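Local coordinates for Lmo0181 protein (Listeria monocytogenes serovar 1/2a, PDB 5F7V) that binds cycloalternan as the substrate-binding lipoprotein of what is probably an ABC-type sugar transporter, at residues W151-E156 with L212-N217; V267-G272 with F346-Y351; S93-D98 with A296-A301; Q109-F114 with G118-M123. One frame throughout, in Å; residues are numbered along the deposited sequence.

Interaction 1: W151-E156 with L212-N217; sequences WTWKDE and LTHLTN
The indole of Trp-153 and the imidazole of His-214 lie flat on one another: the indole five-membered ring and the imidazole have centroids 3.7 Å apart and planes inclined by 4°, which identifies a face-to-face stack. The tightest approach is Trp-153 CG to His-214 CE1, 3.4 Å. His-214 NE2 rests 3.5 Å from Trp-153 CD2, at the fused bond of the indole, and His-214 CB continues the overlap over the six-membered ring as an off-centre CH-pi contact. Polar edge atoms of both rings are engaged elsewhere: Trp-153 NE1 with Gln-188 OE1, and His-214 ND1 with Glu-157 OE2. These bonds would fix how each ring is rotated within the stack, and the carboxylate of Glu-157 may favour a protonated imidazole. The chi1 of His-214, 147°, lies off the staggered values; with it the imidazole sits flat over the indole. Trp-153 opens helix 153-163, with Thr-152 at the N-cap; Asp-155 OD2 accepts from Thr-152 N at 2.9 Å through its anti lone pair. The two-ring contact therefore joins the start of helix 153-163 to the middle of helix 206-220, while Val-185 of helix 179-187 packs against both Trp-153 and His-214.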
loop_
_atom_site.group_PDB
_atom_site.type_symbol
_atom_site.label_atom_id
_atom_site.label_comp_id
_atom_site.label_asym_id
_atom_site.label_seq_id
_atom_site.Cartn_x
_atom_site.Cartn_y
_atom_site.Cartn_z
ATOM N N TRP A 151 -17.855 14.006 0.394
ATOM C CA TRP A 151 -17.183 14.807 1.396
ATOM C C TRP A 151 -15.903 15.429 0.838
ATOM O O TRP A 151 -15.217 14.825 0.025
ATOM C CB TRP A 151 -16.811 13.881 2.531
ATOM C CG TRP A 151 -17.835 13.682 3.623
ATOM C CD1 TRP A 151 -19.140 14.050 3.651
ATOM C CD2 TRP A 151 -17.539 13.104 4.904
ATOM N NE1 TRP A 151 -19.680 13.742 4.886
ATOM C CE2 TRP A 151 -18.719 13.159 5.656
ATOM C CE3 TRP A 151 -16.377 12.564 5.481
ATOM C CZ2 TRP A 151 -18.755 12.684 6.991
ATOM C CZ3 TRP A 151 -16.437 12.067 6.819
ATOM C CH2 TRP A 151 -17.611 12.161 7.501
ATOM N N THR A 152 -15.589 16.605 1.370
ATOM C CA THR A 152 -14.254 17.163 1.261
ATOM C C THR A 152 -13.609 17.128 2.638
ATOM O O THR A 152 -14.233 16.755 3.640
ATOM C CB THR A 152 -14.239 18.576 0.642
ATOM O OG1 THR A 152 -14.913 19.502 1.511
ATOM C CG2 THR A 152 -14.834 18.578 -0.747
ATOM N N TRP A 153 -12.339 17.534 2.711
ATOM C CA TRP A 153 -11.643 17.531 4.016
ATOM C C TRP A 153 -12.455 18.181 5.109
ATOM O O TRP A 153 -12.503 17.658 6.239
ATOM C CB TRP A 153 -10.326 18.290 3.953
ATOM C CG TRP A 153 -9.266 17.666 3.098
ATOM C CD1 TRP A 153 -9.183 16.391 2.575
ATOM C CD2 TRP A 153 -8.062 18.333 2.729
ATOM N NE1 TRP A 153 -7.998 16.265 1.876
ATOM C CE2 TRP A 153 -7.295 17.437 1.941
ATOM C CE3 TRP A 153 -7.584 19.628 2.947
ATOM C CZ2 TRP A 153 -6.049 17.805 1.408
ATOM C CZ3 TRP A 153 -6.366 19.993 2.374
ATOM C CH2 TRP A 153 -5.629 19.084 1.650
ATOM N N LYS A 154 -13.145 19.280 4.837
ATOM C CA LYS A 154 -13.835 19.978 5.897
ATOM C C LYS A 154 -14.962 19.139 6.496
ATOM O O LYS A 154 -15.232 19.243 7.689
ATOM C CB LYS A 154 -14.403 21.305 5.421
ATOM C CG LYS A 154 -15.507 21.202 4.388
ATOM C CD LYS A 154 -15.900 22.553 3.813
ATOM C CE LYS A 154 -14.874 23.183 2.906
ATOM N NZ LYS A 154 -14.661 22.450 1.618
ATOM N N ASP A 155 -15.607 18.285 5.710
ATOM C CA ASP A 155 -16.652 17.400 6.259
ATOM C C ASP A 155 -16.050 16.352 7.165
ATOM O O ASP A 155 -16.597 16.042 8.239
ATOM C CB ASP A 155 -17.416 16.707 5.144
ATOM C CG ASP A 155 -18.046 17.688 4.207
ATOM O OD1 ASP A 155 -18.982 18.374 4.649
ATOM O OD2 ASP A 155 -17.646 17.786 3.034
ATOM N N GLU A 156 -14.926 15.775 6.799
ATOM C CA GLU A 156 -14.318 14.817 7.694
ATOM C C GLU A 156 -13.721 15.479 8.926
ATOM O O GLU A 156 -13.725 14.880 10.015
ATOM C CB GLU A 156 -13.259 14.019 6.962
ATOM C CG GLU A 156 -12.457 13.213 7.932
ATOM C CD GLU A 156 -11.557 12.244 7.209
ATOM O OE1 GLU A 156 -11.579 12.069 5.940
ATOM O OE2 GLU A 156 -10.776 11.695 8.014
ATOM N N LEU A 212 -0.333 19.383 4.179
ATOM C CA LEU A 212 0.327 18.830 5.366
ATOM C C LEU A 212 -0.233 19.387 6.646
ATOM O O LEU A 212 -0.418 18.612 7.592
ATOM C CB LEU A 212 1.825 19.070 5.295
ATOM C CG LEU A 212 2.667 18.504 6.474
ATOM C CD1 LEU A 212 2.553 17.015 6.574
ATOM C CD2 LEU A 212 4.119 18.876 6.265
ATOM N N THR A 213 -0.510 20.681 6.649
ATOM C CA THR A 213 -1.119 21.309 7.810
ATOM C C THR A 213 -2.482 20.716 8.116
ATOM O O THR A 213 -2.831 20.528 9.315
ATOM C CB THR A 213 -1.181 22.831 7.622
ATOM O OG1 THR A 213 0.147 23.302 7.365
ATOM C CG2 THR A 213 -1.778 23.543 8.858
ATOM N N HIS A 214 -3.251 20.353 7.102
ATOM C CA HIS A 214 -4.522 19.681 7.301
ATOM C C HIS A 214 -4.305 18.395 8.109
ATOM O O HIS A 214 -5.074 18.108 9.031
ATOM C CB HIS A 214 -5.170 19.481 5.925
ATOM C CG HIS A 214 -5.985 18.235 5.798
ATOM N ND1 HIS A 214 -7.256 18.029 6.327
ATOM C CD2 HIS A 214 -5.672 17.124 5.096
ATOM C CE1 HIS A 214 -7.652 16.822 5.975
ATOM N NE2 HIS A 214 -6.723 16.270 5.232
ATOM N N LEU A 215 -3.294 17.602 7.759
ATOM C CA LEU A 215 -2.969 16.374 8.516
ATOM C C LEU A 215 -2.418 16.673 9.911
ATOM O O LEU A 215 -2.874 16.100 10.910
ATOM C CB LEU A 215 -1.969 15.495 7.780
ATOM C CG LEU A 215 -2.456 14.992 6.409
ATOM C CD1 LEU A 215 -1.309 14.273 5.730
ATOM C CD2 LEU A 215 -3.692 14.126 6.514
ATOM N N THR A 216 -1.433 17.567 10.019
ATOM C CA THR A 216 -0.766 17.713 11.320
ATOM C C THR A 216 -1.638 18.434 12.325
ATOM O O THR A 216 -1.562 18.098 13.522
ATOM C CB THR A 216 0.603 18.376 11.173
ATOM O OG1 THR A 216 0.453 19.681 10.634
ATOM C CG2 THR A 216 1.541 17.579 10.277
ATOM N N ASN A 217 -2.483 19.362 11.873
ATOM C CA ASN A 217 -3.348 20.043 12.831
ATOM C C ASN A 217 -4.329 19.093 13.479
ATOM O O ASN A 217 -4.733 19.354 14.632
ATOM C CB ASN A 217 -4.145 21.141 12.138
ATOM C CG ASN A 217 -3.430 22.459 12.017
ATOM O OD1 ASN A 217 -2.366 22.641 12.564
ATOM N ND2 ASN A 217 -4.074 23.395 11.355
#

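Interaction 2: V267-G272 with F346-Y351; sequences VQVEAG and FESLQY
Val-269 turns CG1 anti to its own N (chi1 -178°), which leaves CG2 beside that N, and both methyls meet Ser-348. The hydroxyl of Ser-348 stands anti to its carbonyl carbon (chi1 -65°), placing OG 3.7 Å from Val-269 CG2 and 3.8 Å from Val-269 CG1. Glu-347 crosses the valine at about a right angle, its extended chain bringing OE1 to 3.8 Å from Val-269 CG2. Tyr-351 CE2 completes the apolar side at 4.2 Å from Val-269 CG1, in an oblique approach. The valine thus links the segment carrying strand 265-268 to the segment carrying helix 343-347, within the periplasmic-binding-protein type of fold expected from the family. No direct hydrogen bond spans the two segments, but water does. One water lies 2.8 Å from Gln-268 OE1 and 2.7 Å from Glu-347 OE1 and can bridge the two acceptors, although more acceptors are in reach than it has protons. A second accepts from Glu-270 N at 3.0 Å and donates to Ser-348 OG at 2.8 Å, while that hydroxyl is also bonded to Ala-344 O. Gln-268 OE1 additionally receives Val-269 N, with an N-H...O angle of 145°.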
loop_
_atom_site.group_PDB
_atom_site.type_symbol
_atom_site.label_atom_id
_atom_site.label_comp_id
_atom_site.label_asym_id
_atom_site.label_seq_id
_atom_site.Cartn_x
_atom_site.Cartn_y
_atom_site.Cartn_z
ATOM N N VAL A 267 -16.925 1.255 4.883
ATOM C CA VAL A 267 -15.856 1.987 4.196
ATOM C C VAL A 267 -16.399 2.991 3.220
ATOM O O VAL A 267 -17.541 2.864 2.736
ATOM C CB VAL A 267 -14.891 1.028 3.470
ATOM C CG1 VAL A 267 -14.270 0.029 4.426
ATOM C CG2 VAL A 267 -15.548 0.328 2.310
ATOM N N GLN A 268 -15.609 3.994 2.901
ATOM C CA GLN A 268 -15.952 5.046 1.948
ATOM C C GLN A 268 -14.733 5.517 1.177
ATOM O O GLN A 268 -13.620 5.412 1.639
ATOM C CB GLN A 268 -16.614 6.234 2.685
ATOM C CG GLN A 268 -17.232 7.308 1.798
ATOM C CD GLN A 268 -18.215 6.723 0.827
ATOM O OE1 GLN A 268 -17.870 6.385 -0.292
ATOM N NE2 GLN A 268 -19.475 6.604 1.266
ATOM N N VAL A 269 -14.981 6.012 -0.032
ATOM C CA VAL A 269 -13.938 6.728 -0.786
ATOM C C VAL A 269 -13.399 7.877 0.015
ATOM O O VAL A 269 -14.176 8.616 0.617
ATOM C CB VAL A 269 -14.509 7.254 -2.114
ATOM C CG1 VAL A 269 -13.414 7.951 -2.936
ATOM C CG2 VAL A 269 -15.163 6.158 -2.939
ATOM N N GLU A 270 -12.076 8.021 0.076
ATOM C CA GLU A 270 -11.500 9.126 0.856
ATOM C C GLU A 270 -11.865 10.505 0.304
ATOM O O GLU A 270 -11.915 10.698 -0.926
ATOM C CB GLU A 270 -10.000 8.990 0.905
ATOM C CG GLU A 270 -9.515 7.738 1.617
ATOM C CD GLU A 270 -8.007 7.859 1.765
ATOM O OE1 GLU A 270 -7.296 7.593 0.790
ATOM O OE2 GLU A 270 -7.499 8.202 2.854
ATOM N N ALA A 271 -12.042 11.439 1.219
ATOM C CA ALA A 271 -12.306 12.836 0.840
ATOM C C ALA A 271 -11.067 13.556 0.323
ATOM O O ALA A 271 -9.984 13.372 0.843
ATOM C CB ALA A 271 -12.862 13.576 2.045
ATOM N N GLY A 272 -11.225 14.410 -0.673
ATOM C CA GLY A 272 -10.176 15.320 -1.117
ATOM C C GLY A 272 -10.527 16.744 -0.792
ATOM O O GLY A 272 -11.412 17.027 -0.003
ATOM N N PHE A 346 -13.645 -0.096 -5.699
ATOM C CA PHE A 346 -13.554 0.065 -7.150
ATOM C C PHE A 346 -13.844 1.494 -7.571
ATOM O O PHE A 346 -13.194 1.989 -8.492
ATOM C CB PHE A 346 -14.471 -0.967 -7.829
ATOM C CG PHE A 346 -14.071 -2.349 -7.464
ATOM C CD1 PHE A 346 -13.013 -2.959 -8.093
ATOM C CD2 PHE A 346 -14.714 -2.989 -6.422
ATOM C CE1 PHE A 346 -12.625 -4.239 -7.686
ATOM C CE2 PHE A 346 -14.325 -4.248 -6.001
ATOM C CZ PHE A 346 -13.292 -4.868 -6.657
ATOM N N GLU A 347 -14.783 2.168 -6.910
ATOM C CA GLU A 347 -15.041 3.586 -7.245
ATOM C C GLU A 347 -13.768 4.409 -7.064
ATOM O O GLU A 347 -13.504 5.329 -7.850
ATOM C CB GLU A 347 -16.117 4.141 -6.325
ATOM C CG GLU A 347 -17.497 3.609 -6.629
ATOM C CD GLU A 347 -18.477 3.779 -5.474
ATOM O OE1 GLU A 347 -18.098 4.281 -4.392
ATOM O OE2 GLU A 347 -19.650 3.406 -5.707
ATOM N N SER A 348 -12.950 4.071 -6.064
ATOM C CA SER A 348 -11.730 4.822 -5.776
ATOM C C SER A 348 -10.740 4.781 -6.930
ATOM O O SER A 348 -9.966 5.725 -7.066
ATOM C CB SER A 348 -11.093 4.292 -4.496
ATOM O OG SER A 348 -11.861 4.498 -3.325
ATOM N N LEU A 349 -10.763 3.756 -7.779
ATOM C CA LEU A 349 -9.791 3.635 -8.858
ATOM C C LEU A 349 -9.882 4.744 -9.876
ATOM O O LEU A 349 -8.886 5.054 -10.512
ATOM C CB LEU A 349 -9.927 2.282 -9.519
ATOM C CG LEU A 349 -9.651 1.069 -8.630
ATOM C CD1 LEU A 349 -10.072 -0.198 -9.334
ATOM C CD2 LEU A 349 -8.183 1.019 -8.241
ATOM N N GLN A 350 -11.033 5.392 -10.017
ATOM C CA GLN A 350 -11.150 6.530 -10.916
ATOM C C GLN A 350 -10.166 7.662 -10.581
ATOM O O GLN A 350 -9.677 8.377 -11.438
ATOM C CB GLN A 350 -12.569 7.117 -10.879
ATOM C CG GLN A 350 -12.764 8.228 -11.900
ATOM C CD GLN A 350 -14.191 8.783 -12.014
ATOM O OE1 GLN A 350 -14.423 9.938 -12.381
ATOM N NE2 GLN A 350 -15.153 7.972 -11.648
ATOM N N TYR A 351 -9.871 7.810 -9.289
ATOM C CA TYR A 351 -9.121 8.970 -8.801
ATOM C C TYR A 351 -7.711 8.599 -8.421
ATOM O O TYR A 351 -7.051 9.369 -7.753
ATOM C CB TYR A 351 -9.841 9.583 -7.588
ATOM C CG TYR A 351 -11.342 9.582 -7.748
ATOM C CD1 TYR A 351 -11.951 10.343 -8.746
ATOM C CD2 TYR A 351 -12.139 8.794 -6.918
ATOM C CE1 TYR A 351 -13.327 10.331 -8.875
ATOM C CE2 TYR A 351 -13.517 8.773 -7.090
ATOM C CZ TYR A 351 -14.120 9.516 -8.040
ATOM O OH TYR A 351 -15.491 9.501 -8.213
HETATM O O HOH W 1 -19.267 4.750 -2.032
HETATM O O HOH W 2 -10.588 5.822 -1.229
#

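Interaction 3: S93-D98 with A296-A301; sequences SYIEKD and AAFKFA
Phe-298 lays one face of its ring under the CB of Tyr-94, and this CH-pi contact dominates the meeting of the two helices. Tyr-94 CB stands 3.4 Å from the Phe-298 ring centroid and only 6° off the ring normal, so the methylene is centred on the ring. The first torsions account for this: Phe-298 holds CG opposite its N (chi1 177°), sending the phenyl across to helix 92-97, whereas Tyr-94 holds CG opposite its carbonyl carbon (chi1 -67°), so that its phenol leads away and CB is left to meet the ring. The two side chains consequently run past each other in opposite directions. Their rings, with centroids 5.5 Å apart, are neither stacked nor edge-to-face; Tyr-94 CD1 instead approaches Phe-298 CB, at 4.0 Å.

Around the far end of the phenyl two further residues close in. Ile-95 CG1 reaches Phe-298 CE1 at 3.9 Å, the side chains crossing at about a right angle. From another direction Asp-98 brings OD2 to 3.6 Å from Phe-298 CE2, with carboxylate and ring planes nearly perpendicular. That oxygen is also hydrogen-bonded to Ser-302 OG, one helical turn beyond Phe-298, which ties the carboxylate to helix 294-306 and probably steadies it beside the ring. Met-123 of strand 119-135 touches both Ile-95 and Phe-298.

With no hydrogen bond between the two segments themselves, the arrangement is that of helix-helix packing through one inserted aromatic residue, here joining helices 92-97 and 294-306 in an alpha/beta binding-protein fold.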
loop_
_atom_site.group_PDB
_atom_site.type_symbol
_atom_site.label_atom_id
_atom_site.label_comp_id
_atom_site.label_asym_id
_atom_site.label_seq_id
_atom_site.Cartn_x
_atom_site.Cartn_y
_atom_site.Cartn_z
ATOM N N SER A 93 11.832 -13.428 -21.822
ATOM C CA SER A 93 11.815 -14.749 -22.458
ATOM C C SER A 93 10.820 -15.707 -21.812
ATOM O O SER A 93 10.115 -16.460 -22.499
ATOM C CB SER A 93 13.222 -15.361 -22.516
ATOM O OG SER A 93 13.754 -15.598 -21.225
ATOM N N TYR A 94 10.776 -15.640 -20.480
ATOM C CA TYR A 94 9.958 -16.529 -19.676
ATOM C C TYR A 94 8.512 -16.253 -20.049
ATOM O O TYR A 94 7.712 -17.171 -20.245
ATOM C CB TYR A 94 10.178 -16.299 -18.171
ATOM C CG TYR A 94 11.565 -16.691 -17.783
ATOM C CD1 TYR A 94 11.877 -17.998 -17.458
ATOM C CD2 TYR A 94 12.617 -15.784 -17.834
ATOM C CE1 TYR A 94 13.185 -18.384 -17.176
ATOM C CE2 TYR A 94 13.910 -16.136 -17.515
ATOM C CZ TYR A 94 14.197 -17.441 -17.187
ATOM O OH TYR A 94 15.477 -17.833 -16.899
ATOM N N ILE A 95 8.182 -14.979 -20.188
ATOM C CA ILE A 95 6.802 -14.608 -20.505
ATOM C C ILE A 95 6.460 -15.000 -21.946
ATOM O O ILE A 95 5.361 -15.518 -22.194
ATOM C CB ILE A 95 6.604 -13.095 -20.264
ATOM C CG1 ILE A 95 6.622 -12.841 -18.753
ATOM C CG2 ILE A 95 5.290 -12.554 -20.845
ATOM C CD1 ILE A 95 6.763 -11.390 -18.378
ATOM N N GLU A 96 7.377 -14.796 -22.892
ATOM C CA GLU A 96 7.150 -15.164 -24.306
ATOM C C GLU A 96 6.818 -16.650 -24.405
ATOM O O GLU A 96 5.932 -17.019 -25.184
ATOM C CB GLU A 96 8.392 -14.858 -25.148
ATOM C CG GLU A 96 8.708 -13.384 -25.397
ATOM C CD GLU A 96 10.067 -13.094 -26.054
ATOM O OE1 GLU A 96 10.965 -13.966 -25.984
ATOM O OE2 GLU A 96 10.281 -11.997 -26.649
ATOM N N LYS A 97 7.501 -17.486 -23.632
ATOM C CA LYS A 97 7.341 -18.937 -23.680
ATOM C C LYS A 97 6.224 -19.491 -22.793
ATOM O O LYS A 97 5.851 -20.676 -22.898
ATOM C CB LYS A 97 8.711 -19.567 -23.402
ATOM C CG LYS A 97 9.645 -19.224 -24.553
ATOM C CD LYS A 97 11.065 -19.736 -24.501
ATOM C CE LYS A 97 11.937 -18.944 -23.556
ATOM N NZ LYS A 97 13.394 -19.278 -23.598
ATOM N N ASP A 98 5.634 -18.624 -21.981
ATOM C CA ASP A 98 4.520 -19.009 -21.122
ATOM C C ASP A 98 3.311 -18.768 -22.011
ATOM O O ASP A 98 2.691 -17.724 -21.955
ATOM C CB ASP A 98 4.507 -18.148 -19.867
ATOM C CG ASP A 98 3.473 -18.590 -18.852
ATOM O OD1 ASP A 98 2.665 -19.501 -19.147
ATOM O OD2 ASP A 98 3.496 -17.996 -17.752
ATOM N N ALA A 296 11.763 -22.505 -12.409
ATOM C CA ALA A 296 10.860 -22.862 -11.317
ATOM C C ALA A 296 10.344 -21.629 -10.584
ATOM O O ALA A 296 9.181 -21.543 -10.224
ATOM C CB ALA A 296 11.559 -23.787 -10.340
ATOM N N ALA A 297 11.203 -20.646 -10.337
ATOM C CA ALA A 297 10.808 -19.393 -9.665
ATOM C C ALA A 297 9.809 -18.628 -10.503
ATOM O O ALA A 297 8.819 -18.122 -9.980
ATOM C CB ALA A 297 12.042 -18.577 -9.355
ATOM N N PHE A 298 10.056 -18.565 -11.812
ATOM C CA PHE A 298 9.119 -17.968 -12.721
ATOM C C PHE A 298 7.775 -18.662 -12.729
ATOM O O PHE A 298 6.727 -18.008 -12.752
ATOM C CB PHE A 298 9.683 -17.892 -14.148
ATOM C CG PHE A 298 8.677 -17.328 -15.097
ATOM C CD1 PHE A 298 8.420 -15.960 -15.100
ATOM C CD2 PHE A 298 7.903 -18.154 -15.880
ATOM C CE1 PHE A 298 7.423 -15.443 -15.917
ATOM C CE2 PHE A 298 6.935 -17.625 -16.705
ATOM C CZ PHE A 298 6.703 -16.258 -16.741
ATOM N N LYS A 299 7.783 -19.993 -12.677
ATOM C CA LYS A 299 6.499 -20.707 -12.673
ATOM C C LYS A 299 5.697 -20.339 -11.422
ATOM O O LYS A 299 4.478 -20.167 -11.469
ATOM C CB LYS A 299 6.694 -22.204 -12.725
ATOM C CG LYS A 299 7.069 -22.705 -14.101
ATOM C CD LYS A 299 7.295 -24.201 -13.995
ATOM C CE LYS A 299 7.745 -24.791 -15.281
ATOM N NZ LYS A 299 6.762 -24.520 -16.346
ATOM N N PHE A 300 6.369 -20.227 -10.287
ATOM C CA PHE A 300 5.685 -19.809 -9.077
ATOM C C PHE A 300 5.199 -18.354 -9.207
ATOM O O PHE A 300 4.037 -18.061 -8.851
ATOM C CB PHE A 300 6.617 -19.949 -7.874
ATOM C CG PHE A 300 5.963 -19.502 -6.591
ATOM C CD1 PHE A 300 4.902 -20.231 -6.081
ATOM C CD2 PHE A 300 6.326 -18.306 -5.970
ATOM C CE1 PHE A 300 4.258 -19.810 -4.921
ATOM C CE2 PHE A 300 5.708 -17.908 -4.817
ATOM C CZ PHE A 300 4.669 -18.643 -4.298
ATOM N N ALA A 301 6.028 -17.431 -9.705
ATOM C CA ALA A 301 5.592 -16.061 -9.921
ATOM C C ALA A 301 4.397 -15.958 -10.837
ATOM O O ALA A 301 3.468 -15.169 -10.596
ATOM C CB ALA A 301 6.750 -15.196 -10.436
#

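Interaction 4: Q109-F114 with G118-M123; sequences QAYDAF and GKQYGM
Gln-120, in the short strand stretch entered through Lys-119, makes the main side-chain contact with Tyr-111. Its amide lies stacked over one face of the Tyr-111 ring, the planes only 3° apart; Gln-120 CD is 3.6 Å from Tyr-111 CZ, and Gln-120 OE1 is 3.6 Å from Tyr-111 CE2. A bend at chi2 (64°) folds the glutamine back over the ring and lets NE2 donate to Tyr-111 O at 2.9 Å. The N-H...O angle of 167° is nearly straight, and the acceptor lies in the amide plane, although the donor is tilted from the carbonyl plane. The other amide hydrogen reaches Gly-122 O at 3.0 Å, again close to the amide plane.

Tyr-121 contributes mainly its backbone: its N donates to Phe-114 O at 2.9 Å, nearly in line with the carbonyl. At Gly-122 the chains come closest, 5.0 Å between the CA atoms of Phe-114 and Gly-122. Phe-114 CB sits 3.6 Å from Gly-122 O, and the phenyl passes Gly-122 CA obliquely. Met-123 points away from 109-114, and its side chain touches Phe-298 and Ile-95.

Both amide hydrogens of Gln-120 are thus spent on main-chain carbonyls, and Lys-115 NZ binds OE1. With every polar end engaged, the amide is probably held at a fixed rotation against the tyrosine ring, joining helix 108-112 to the start of strand 119-135, the second arm of the hairpin that follows.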
loop_
_atom_site.group_PDB
_atom_site.type_symbol
_atom_site.label_atom_id
_atom_site.label_comp_id
_atom_site.label_asym_id
_atom_site.label_seq_id
_atom_site.Cartn_x
_atom_site.Cartn_y
_atom_site.Cartn_z
ATOM N N GLN A 109 -2.414 -1.198 -14.893
ATOM C CA GLN A 109 -1.567 -0.393 -14.025
ATOM C C GLN A 109 -0.737 -1.285 -13.106
ATOM O O GLN A 109 0.430 -1.020 -12.870
ATOM C CB GLN A 109 -2.413 0.581 -13.196
ATOM C CG GLN A 109 -3.012 1.700 -14.024
ATOM C CD GLN A 109 -4.122 1.197 -14.917
ATOM O OE1 GLN A 109 -5.011 0.456 -14.496
ATOM N NE2 GLN A 109 -4.043 1.557 -16.172
ATOM N N ALA A 110 -1.319 -2.361 -12.622
ATOM C CA ALA A 110 -0.619 -3.258 -11.723
ATOM C C ALA A 110 0.449 -4.034 -12.473
ATOM O O ALA A 110 1.546 -4.189 -11.976
ATOM C CB ALA A 110 -1.609 -4.188 -11.045
ATOM N N TYR A 111 0.131 -4.471 -13.691
ATOM C CA TYR A 111 1.128 -5.195 -14.506
ATOM C C TYR A 111 2.283 -4.281 -14.873
ATOM O O TYR A 111 3.476 -4.668 -14.786
ATOM C CB TYR A 111 0.447 -5.771 -15.757
ATOM C CG TYR A 111 1.326 -6.652 -16.602
ATOM C CD1 TYR A 111 1.793 -7.881 -16.142
ATOM C CD2 TYR A 111 1.735 -6.259 -17.858
ATOM C CE1 TYR A 111 2.603 -8.706 -16.907
ATOM C CE2 TYR A 111 2.549 -7.075 -18.637
ATOM C CZ TYR A 111 2.970 -8.295 -18.152
ATOM O OH TYR A 111 3.786 -9.157 -18.862
ATOM N N ASP A 112 1.951 -3.066 -15.298
ATOM C CA ASP A 112 2.959 -2.100 -15.745
ATOM C C ASP A 112 3.900 -1.623 -14.634
ATOM O O ASP A 112 4.986 -1.097 -14.919
ATOM C CB ASP A 112 2.300 -0.884 -16.391
ATOM C CG ASP A 112 1.636 -1.169 -17.734
ATOM O OD1 ASP A 112 1.872 -2.252 -18.327
ATOM O OD2 ASP A 112 0.861 -0.271 -18.151
ATOM N N ALA A 113 3.492 -1.786 -13.384
ATOM C CA ALA A 113 4.293 -1.344 -12.245
ATOM C C ALA A 113 5.641 -2.028 -12.175
ATOM O O ALA A 113 6.568 -1.490 -11.543
ATOM C CB ALA A 113 3.527 -1.597 -10.952
ATOM N N PHE A 114 5.763 -3.182 -12.836
ATOM C CA PHE A 114 6.943 -4.025 -12.737
ATOM C C PHE A 114 7.708 -4.086 -14.037
ATOM O O PHE A 114 8.427 -5.034 -14.282
ATOM C CB PHE A 114 6.597 -5.403 -12.157
ATOM C CG PHE A 114 5.920 -5.257 -10.824
ATOM C CD1 PHE A 114 6.662 -4.952 -9.706
ATOM C CD2 PHE A 114 4.541 -5.331 -10.704
ATOM C CE1 PHE A 114 6.067 -4.707 -8.495
ATOM C CE2 PHE A 114 3.943 -5.097 -9.511
ATOM C CZ PHE A 114 4.703 -4.762 -8.410
ATOM N N GLY A 118 11.321 -0.806 -20.551
ATOM C CA GLY A 118 10.562 -1.561 -21.543
ATOM C C GLY A 118 10.523 -3.071 -21.357
ATOM O O GLY A 118 10.049 -3.772 -22.240
ATOM N N LYS A 119 11.031 -3.574 -20.230
ATOM C CA LYS A 119 11.105 -5.016 -19.972
ATOM C C LYS A 119 10.386 -5.357 -18.660
ATOM O O LYS A 119 10.388 -4.585 -17.697
ATOM C CB LYS A 119 12.554 -5.453 -19.889
ATOM C CG LYS A 119 13.294 -5.308 -21.221
ATOM C CD LYS A 119 14.787 -5.510 -21.055
ATOM C CE LYS A 119 15.450 -4.345 -20.349
ATOM N NZ LYS A 119 16.923 -4.543 -20.356
ATOM N N GLN A 120 9.720 -6.505 -18.658
ATOM C CA GLN A 120 9.040 -6.989 -17.476
ATOM C C GLN A 120 10.040 -7.647 -16.529
ATOM O O GLN A 120 10.714 -8.628 -16.888
ATOM C CB GLN A 120 7.960 -7.979 -17.927
ATOM C CG GLN A 120 6.807 -8.125 -16.942
ATOM C CD GLN A 120 5.995 -6.855 -16.739
ATOM O OE1 GLN A 120 5.880 -6.021 -17.634
ATOM N NE2 GLN A 120 5.419 -6.738 -15.566
ATOM N N TYR A 121 10.157 -7.070 -15.333
ATOM C CA TYR A 121 11.073 -7.597 -14.317
ATOM C C TYR A 121 10.354 -8.139 -13.075
ATOM O O TYR A 121 10.979 -8.497 -12.054
ATOM C CB TYR A 121 12.101 -6.558 -13.882
ATOM C CG TYR A 121 13.243 -6.312 -14.822
ATOM C CD1 TYR A 121 14.391 -7.101 -14.816
ATOM C CD2 TYR A 121 13.171 -5.265 -15.701
ATOM C CE1 TYR A 121 15.452 -6.865 -15.662
ATOM C CE2 TYR A 121 14.217 -5.009 -16.566
ATOM C CZ TYR A 121 15.353 -5.800 -16.541
ATOM O OH TYR A 121 16.412 -5.529 -17.380
ATOM N N GLY A 122 9.032 -8.223 -13.142
ATOM C CA GLY A 122 8.274 -8.835 -12.042
ATOM C C GLY A 122 6.944 -9.268 -12.593
ATOM O O GLY A 122 6.507 -8.730 -13.594
ATOM N N MET A 123 6.331 -10.248 -11.950
ATOM C CA MET A 123 4.952 -10.653 -12.238
ATOM C C MET A 123 4.036 -10.104 -11.164
ATOM O O MET A 123 4.226 -10.314 -9.983
ATOM C CB MET A 123 4.870 -12.173 -12.277
ATOM C CG MET A 123 5.720 -12.783 -13.370
ATOM S SD MET A 123 5.136 -12.463 -15.059
ATOM C CE MET A 123 3.981 -13.794 -15.309
#

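Interactions 3 and 4 lie together on one side of the molecule, centres 14 Å apart, and touch: Ile-95 CD1 packs 3.6 Å from Gln-120 CG. Interactions 1 and 2 form a second pair, 16 Å apart, joined through Trp-153 N and Gly-272 O at 2.9 Å, a probable hydrogen bond. Interaction 1 lies across the chain's centre from both 3 and 4, whereas 2 and 4 share the sheet in which strands 119-135 and 265-268 are neighbours. Along the chain, interactions 4, 1 and 2 follow in series; 4 and 1 fall between the segments of 3, while 2 and 3 alternate. Interactions 1 to 3 thus join sequence-distant parts of a fold whose glycan pocket draws residues from 20 to 320.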